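Local coordinates for FAD:protein FMN transferase (Pseudomonas stutzeri ATCC 14405 = CCUG 16156, PDB 5MGY) that probably catalyses the magnesium-dependent transfer of FMN from FAD to threonine residues of proteins, and matures the NosR protein required for nitrous oxide reduction, at residues Lys51-Tyr56 with Leu153-Ile158; Phe98-Glu103 with Thr133-Leu138. All blocks are in the same frame, centred on the assembly; numbering follows the deposited sequence.

Contact 1 (Lys51-Tyr56 with Leu153-Ile158); sequences KQLSTY and LDFNSI. With MG (magnesium ion), chain I.
Leu53 and Phe155 meet because each holds CG anti to its own carbonyl carbon (chi1 -47° and -77°), which brings a leucine methyl and the phenyl ring into contact. The methyl CD2 of Leu53 lies over one face of the ring, 4.3 Å from the Phe155 centroid and 25° off the normal, a CH-pi contact displaced toward the rim. The nearest ring atom is Phe155 CD2, 3.9 Å from Leu53 CD2, and the two side chains cross at about a right angle.

Farther along, Thr55 sends its two branches to different partners. Thr55 CG2 packs 3.4 Å from Leu153 O, the backbone carbonyl oxygen. Its OG1 faces the carboxylate of Asp154 without bonding to it. Asp154 is committed locally: OD2 accepts from the backbone N of Asn156 at 2.8 Å, nearly along the C-O bond direction, and so closes an Asx turn. An ST turn answers it on the other chain segment, where Ser54, the first residue past the helix, takes the N of Tyr56 on its OG at 2.9 Å. Each turn is closed within its own segment, and across the contact the side chains meet mainly by van der Waals packing, the CH-pi pair foremost. Just beyond the Asx turn, the carbonyl O of Ser157 binds the magnesium ion at 2.4 Å; Asp271 and Thr275 supply the other two protein ligands.

The contact joins the C-terminal end of helix 35-53 to the connection between strand 144-147 and helix 159-173. Helix 78-93 packs against both apolar partners, Leu83 touching Leu53 and Phe155 alike, and helix 61-67 adds Val62 against the ring and Phe65 against Leu153, while Leu106 of helix 103-108 reaches Asp154.

Contact 2 (Phe98-Glu103 with Thr133-Leu138); sequences FDLTLE and TGQQHL
The Thr101 hydroxyl is used twice, as acceptor from Gly134 and as donor to Asp99. OG1 of Thr101 accepts the backbone N of Gly134 at 2.8 Å, in a bond only 17° from straight, and donates a hydrogen bond to OD2 of Asp99 at 2.6 Å. That same Asp99 OD2 also takes the backbone N of Thr101 at 3.1 Å, which makes an Asx turn; both donors approach from one face of the carboxylate plane, the hydroxyl more steeply. The carboxylate thus orients the hydroxyl, which in turn holds the Gly134 N-H. With an alanine here in place of Thr101, the Gly134 N-H would probably lose its acceptor, Asp99 OD2 its hydroxyl donor, and Gln135 the methyl CG2 that packs on its backbone.

Gln135 adds a weak hydrogen bond, from Leu100 N to Gln135 OE1 at 3.5 Å; its chain bends at chi2 (96°) to carry OE1 there, while its NE2 lies against Leu100 CD1 at 3.8 Å. Thr133 contributes its methyl, CG2 lying 3.3 Å from the O of Thr101, and Thr133 OG1 is hydrogen-bonded to Arg130 O.

The contact links the loop between helices 78-93 and 103-108 to the turn joining helix 123-131 to strand 138-141. Helix 78-93 touches it at Ser91, against Gln135, and at Val84, against Leu138.

Contacts 1 and 2 have centres about 13 Å apart and touch where segments 98-103 and 153-158 run together. The backbone joins them through a probable hydrogen bond from Asp154 N to Leu100 O at 2.9 Å. The carboxylates of Asp154 and Glu103 are modelled close together, OD1 to OE1 2.8 Å, a like-charge approach that this resolution leaves uncertain, and Glu103 OE2 packs against Thr55 CB. Contact 1 reaches the metal directly through Ser157, whereas contact 2 comes near it through packing: the Phe98 ring packs against the Ser157 side chain, about 7 Å from the magnesium ion. Contact 2 thus borders the metal-binding loop without supplying a ligand.

Contact 1 (Lys51-Tyr56 with Leu153-Ile158)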
loop_
_atom_site.group_PDB
_atom_site.type_symbol
_atom_site.label_atom_id
_atom_site.label_comp_id
_atom_site.label_asym_id
_atom_site.label_seq_id
_atom_site.Cartn_x
_atom_site.Cartn_y
_atom_site.Cartn_z
ATOM N N LYS A 51 -2.504 -16.298 -4.319
ATOM C CA LYS A 51 -1.987 -17.628 -4.065
ATOM C C LYS A 51 -0.646 -17.533 -3.370
ATOM O O LYS A 51 -0.392 -18.341 -2.529
ATOM C CB LYS A 51 -1.858 -18.415 -5.398
ATOM C CG LYS A 51 -1.822 -19.907 -5.248
ATOM C CD LYS A 51 -0.424 -20.452 -5.056
ATOM C CE LYS A 51 -0.499 -21.871 -4.498
ATOM N NZ LYS A 51 0.769 -22.248 -3.818
ATOM N N GLN A 52 0.204 -16.588 -3.779
ATOM C CA GLN A 52 1.559 -16.440 -3.242
ATOM C C GLN A 52 1.523 -15.701 -1.869
ATOM O O GLN A 52 2.136 -16.165 -0.918
ATOM C CB GLN A 52 2.531 -15.759 -4.270
ATOM C CG GLN A 52 2.776 -16.527 -5.578
ATOM C CD GLN A 52 3.945 -16.000 -6.415
ATOM O OE1 GLN A 52 5.008 -15.714 -5.921
ATOM N NE2 GLN A 52 3.756 -15.905 -7.687
ATOM N N LEU A 53 0.744 -14.629 -1.735
ATOM C CA LEU A 53 0.948 -13.646 -0.624
ATOM C C LEU A 53 -0.166 -13.490 0.391
ATOM O O LEU A 53 0.087 -12.929 1.408
ATOM C CB LEU A 53 1.170 -12.250 -1.173
ATOM C CG LEU A 53 2.139 -12.012 -2.319
ATOM C CD1 LEU A 53 2.018 -10.583 -2.789
ATOM C CD2 LEU A 53 3.540 -12.291 -1.863
ATOM N N SER A 54 -1.395 -13.907 0.116
ATOM C CA SER A 54 -2.469 -13.774 1.105
ATOM C C SER A 54 -2.335 -14.694 2.308
ATOM O O SER A 54 -2.267 -15.894 2.192
ATOM C CB SER A 54 -3.802 -14.089 0.502
ATOM O OG SER A 54 -4.797 -13.880 1.464
ATOM N N THR A 55 -2.344 -14.075 3.466
ATOM C CA THR A 55 -2.527 -14.732 4.739
ATOM C C THR A 55 -3.970 -15.158 5.019
ATOM O O THR A 55 -4.197 -15.793 6.007
ATOM C CB THR A 55 -2.024 -13.839 5.938
ATOM O OG1 THR A 55 -2.623 -12.553 5.896
ATOM C CG2 THR A 55 -0.545 -13.627 5.871
ATOM N N TYR A 56 -4.933 -14.809 4.172
ATOM C CA TYR A 56 -6.319 -15.248 4.326
ATOM C C TYR A 56 -6.664 -16.510 3.602
ATOM O O TYR A 56 -7.818 -16.899 3.624
ATOM C CB TYR A 56 -7.255 -14.164 3.879
ATOM C CG TYR A 56 -7.238 -13.001 4.850
ATOM C CD1 TYR A 56 -8.267 -12.801 5.761
ATOM C CD2 TYR A 56 -6.165 -12.080 4.877
ATOM C CE1 TYR A 56 -8.219 -11.711 6.653
ATOM C CE2 TYR A 56 -6.117 -10.995 5.760
ATOM C CZ TYR A 56 -7.132 -10.813 6.649
ATOM O OH TYR A 56 -7.052 -9.772 7.545
ATOM N N LEU A 153 4.890 -13.373 8.235
ATOM C CA LEU A 153 4.845 -12.289 7.299
ATOM C C LEU A 153 3.455 -11.884 6.928
ATOM O O LEU A 153 2.515 -12.662 7.044
ATOM C CB LEU A 153 5.608 -12.669 6.056
ATOM C CG LEU A 153 7.080 -13.062 6.308
ATOM C CD1 LEU A 153 7.844 -13.228 5.000
ATOM C CD2 LEU A 153 7.768 -12.073 7.209
ATOM N N ASP A 154 3.334 -10.618 6.550
ATOM C CA ASP A 154 2.086 -10.008 6.039
ATOM C C ASP A 154 2.487 -8.918 5.025
ATOM O O ASP A 154 3.266 -8.014 5.328
ATOM C CB ASP A 154 1.235 -9.382 7.162
ATOM C CG ASP A 154 -0.170 -8.970 6.690
ATOM O OD1 ASP A 154 -1.216 -9.292 7.340
ATOM O OD2 ASP A 154 -0.235 -8.347 5.633
ATOM N N PHE A 155 1.922 -8.991 3.838
ATOM C CA PHE A 155 2.371 -8.178 2.764
ATOM C C PHE A 155 1.396 -7.054 2.446
ATOM O O PHE A 155 1.585 -6.336 1.458
ATOM C CB PHE A 155 2.624 -9.089 1.515
ATOM C CG PHE A 155 3.908 -9.875 1.607
ATOM C CD1 PHE A 155 5.151 -9.247 1.456
ATOM C CD2 PHE A 155 3.869 -11.219 1.874
ATOM C CE1 PHE A 155 6.319 -9.965 1.596
ATOM C CE2 PHE A 155 5.032 -11.946 2.008
ATOM C CZ PHE A 155 6.266 -11.321 1.880
ATOM N N ASN A 156 0.373 -6.876 3.282
ATOM C CA ASN A 156 -0.781 -6.018 2.949
ATOM C C ASN A 156 -0.379 -4.576 2.817
ATOM O O ASN A 156 -0.953 -3.875 2.046
ATOM C CB ASN A 156 -1.952 -6.146 3.949
ATOM C CG ASN A 156 -3.109 -7.027 3.455
ATOM O OD1 ASN A 156 -3.410 -7.119 2.275
ATOM N ND2 ASN A 156 -3.801 -7.607 4.386
ATOM N N SER A 157 0.656 -4.139 3.499
ATOM C CA SER A 157 1.043 -2.736 3.464
ATOM C C SER A 157 1.589 -2.320 2.091
ATOM O O SER A 157 1.472 -1.116 1.729
ATOM C CB SER A 157 2.036 -2.425 4.593
ATOM O OG SER A 157 3.205 -3.163 4.413
ATOM N N ILE A 158 2.142 -3.300 1.352
ATOM C CA ILE A 158 2.567 -3.154 -0.083
ATOM C C ILE A 158 1.891 -3.927 -1.258
ATOM O O ILE A 158 2.165 -3.609 -2.440
ATOM C CB ILE A 158 4.085 -3.318 -0.276
ATOM C CG1 ILE A 158 4.621 -4.585 0.331
ATOM C CG2 ILE A 158 4.768 -2.191 0.387
ATOM C CD1 ILE A 158 6.117 -4.854 0.031
HETATM MG MG MG I . -0.320 0.204 2.486
#

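Contact 2 (Phe98-Glu103 with Thr133-Leu138)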
loop_
_atom_site.group_PDB
_atom_site.type_symbol
_atom_site.label_atom_id
_atom_site.label_comp_id
_atom_site.label_asym_id
_atom_site.label_seq_id
_atom_site.Cartn_x
_atom_site.Cartn_y
_atom_site.Cartn_z
ATOM N N PHE A 98 8.319 0.801 8.711
ATOM C CA PHE A 98 7.810 -0.220 7.811
ATOM C C PHE A 98 8.338 -1.573 8.241
ATOM O O PHE A 98 9.562 -1.776 8.263
ATOM C CB PHE A 98 8.220 0.044 6.337
ATOM C CG PHE A 98 7.636 -0.939 5.377
ATOM C CD1 PHE A 98 6.421 -0.694 4.759
ATOM C CD2 PHE A 98 8.248 -2.167 5.159
ATOM C CE1 PHE A 98 5.841 -1.629 3.907
ATOM C CE2 PHE A 98 7.666 -3.110 4.325
ATOM C CZ PHE A 98 6.462 -2.839 3.694
ATOM N N ASP A 99 7.416 -2.505 8.497
ATOM C CA ASP A 99 7.750 -3.859 8.937
ATOM C C ASP A 99 6.736 -4.898 8.370
ATOM O O ASP A 99 5.518 -4.908 8.688
ATOM C CB ASP A 99 7.807 -3.887 10.498
ATOM C CG ASP A 99 8.777 -4.954 11.067
ATOM O OD1 ASP A 99 9.564 -4.640 11.979
ATOM O OD2 ASP A 99 8.800 -6.102 10.604
ATOM N N LEU A 100 7.253 -5.831 7.603
ATOM C CA LEU A 100 6.430 -6.991 7.165
ATOM C C LEU A 100 6.089 -8.068 8.229
ATOM O O LEU A 100 5.309 -8.962 7.924
ATOM C CB LEU A 100 7.124 -7.696 6.006
ATOM C CG LEU A 100 7.434 -6.784 4.824
ATOM C CD1 LEU A 100 8.346 -7.448 3.837
ATOM C CD2 LEU A 100 6.140 -6.398 4.119
ATOM N N THR A 101 6.648 -7.972 9.441
ATOM C CA THR A 101 6.669 -9.058 10.363
ATOM C C THR A 101 5.749 -8.830 11.522
ATOM O O THR A 101 5.984 -9.337 12.616
ATOM C CB THR A 101 8.103 -9.337 10.884
ATOM O OG1 THR A 101 8.542 -8.373 11.826
ATOM C CG2 THR A 101 9.061 -9.326 9.779
ATOM N N LEU A 102 4.649 -8.143 11.297
ATOM C CA LEU A 102 3.760 -7.840 12.420
ATOM C C LEU A 102 2.635 -8.832 12.610
ATOM O O LEU A 102 1.839 -8.672 13.534
ATOM C CB LEU A 102 3.188 -6.427 12.259
ATOM C CG LEU A 102 4.054 -5.261 12.751
ATOM C CD1 LEU A 102 5.553 -5.526 12.804
ATOM C CD2 LEU A 102 3.771 -4.073 11.845
ATOM N N GLU A 103 2.568 -9.862 11.781
ATOM C CA GLU A 103 1.393 -10.738 11.830
ATOM C C GLU A 103 1.054 -11.293 13.222
ATOM O O GLU A 103 -0.119 -11.380 13.547
ATOM C CB GLU A 103 1.495 -11.865 10.776
ATOM C CG GLU A 103 0.316 -12.837 10.704
ATOM C CD GLU A 103 -0.689 -12.643 9.565
ATOM O OE1 GLU A 103 -1.023 -11.525 9.080
ATOM O OE2 GLU A 103 -1.230 -13.695 9.195
ATOM N N THR A 133 8.851 -11.168 16.163
ATOM C CA THR A 133 8.826 -10.155 15.119
ATOM C C THR A 133 10.232 -9.704 14.881
ATOM O O THR A 133 11.143 -10.122 15.599
ATOM C CB THR A 133 7.930 -8.948 15.460
ATOM O OG1 THR A 133 8.485 -8.240 16.562
ATOM C CG2 THR A 133 6.528 -9.350 15.826
ATOM N N GLY A 134 10.388 -8.907 13.818
ATOM C CA GLY A 134 11.656 -8.256 13.464
ATOM C C GLY A 134 12.262 -8.547 12.100
ATOM O O GLY A 134 12.959 -9.530 11.953
ATOM N N GLN A 135 12.061 -7.643 11.146
ATOM C CA GLN A 135 12.681 -7.649 9.781
ATOM C C GLN A 135 14.122 -8.082 9.725
ATOM O O GLN A 135 14.548 -8.720 8.784
ATOM C CB GLN A 135 12.571 -6.221 9.185
ATOM C CG GLN A 135 12.876 -6.058 7.695
ATOM C CD GLN A 135 11.607 -6.068 6.800
ATOM O OE1 GLN A 135 10.624 -5.317 7.053
ATOM N NE2 GLN A 135 11.631 -6.926 5.719
ATOM N N GLN A 136 14.897 -7.712 10.721
ATOM C CA GLN A 136 16.325 -8.107 10.762
ATOM C C GLN A 136 16.529 -9.603 10.800
ATOM O O GLN A 136 17.620 -10.087 10.424
ATOM C CB GLN A 136 17.078 -7.482 11.958
ATOM C CG GLN A 136 16.756 -7.973 13.357
ATOM C CD GLN A 136 15.525 -7.345 13.983
ATOM O OE1 GLN A 136 14.715 -6.694 13.322
ATOM N NE2 GLN A 136 15.368 -7.553 15.289
ATOM N N HIS A 137 15.521 -10.326 11.309
ATOM C CA HIS A 137 15.526 -11.781 11.348
ATOM C C HIS A 137 15.136 -12.508 10.031
ATOM O O HIS A 137 15.157 -13.746 9.967
ATOM C CB HIS A 137 14.609 -12.208 12.473
ATOM C CG HIS A 137 15.140 -11.858 13.819
ATOM N ND1 HIS A 137 14.421 -11.119 14.735
ATOM C CD2 HIS A 137 16.332 -12.134 14.395
ATOM C CE1 HIS A 137 15.144 -10.968 15.825
ATOM N NE2 HIS A 137 16.301 -11.575 15.641
ATOM N N LEU A 138 14.805 -11.742 8.994
ATOM C CA LEU A 138 14.373 -12.270 7.731
ATOM C C LEU A 138 15.496 -12.082 6.758
ATOM O O LEU A 138 16.085 -11.017 6.692
ATOM C CB LEU A 138 13.172 -11.478 7.290
ATOM C CG LEU A 138 12.377 -11.851 6.072
ATOM C CD1 LEU A 138 11.823 -13.225 6.316
ATOM C CD2 LEU A 138 11.250 -10.869 5.874
#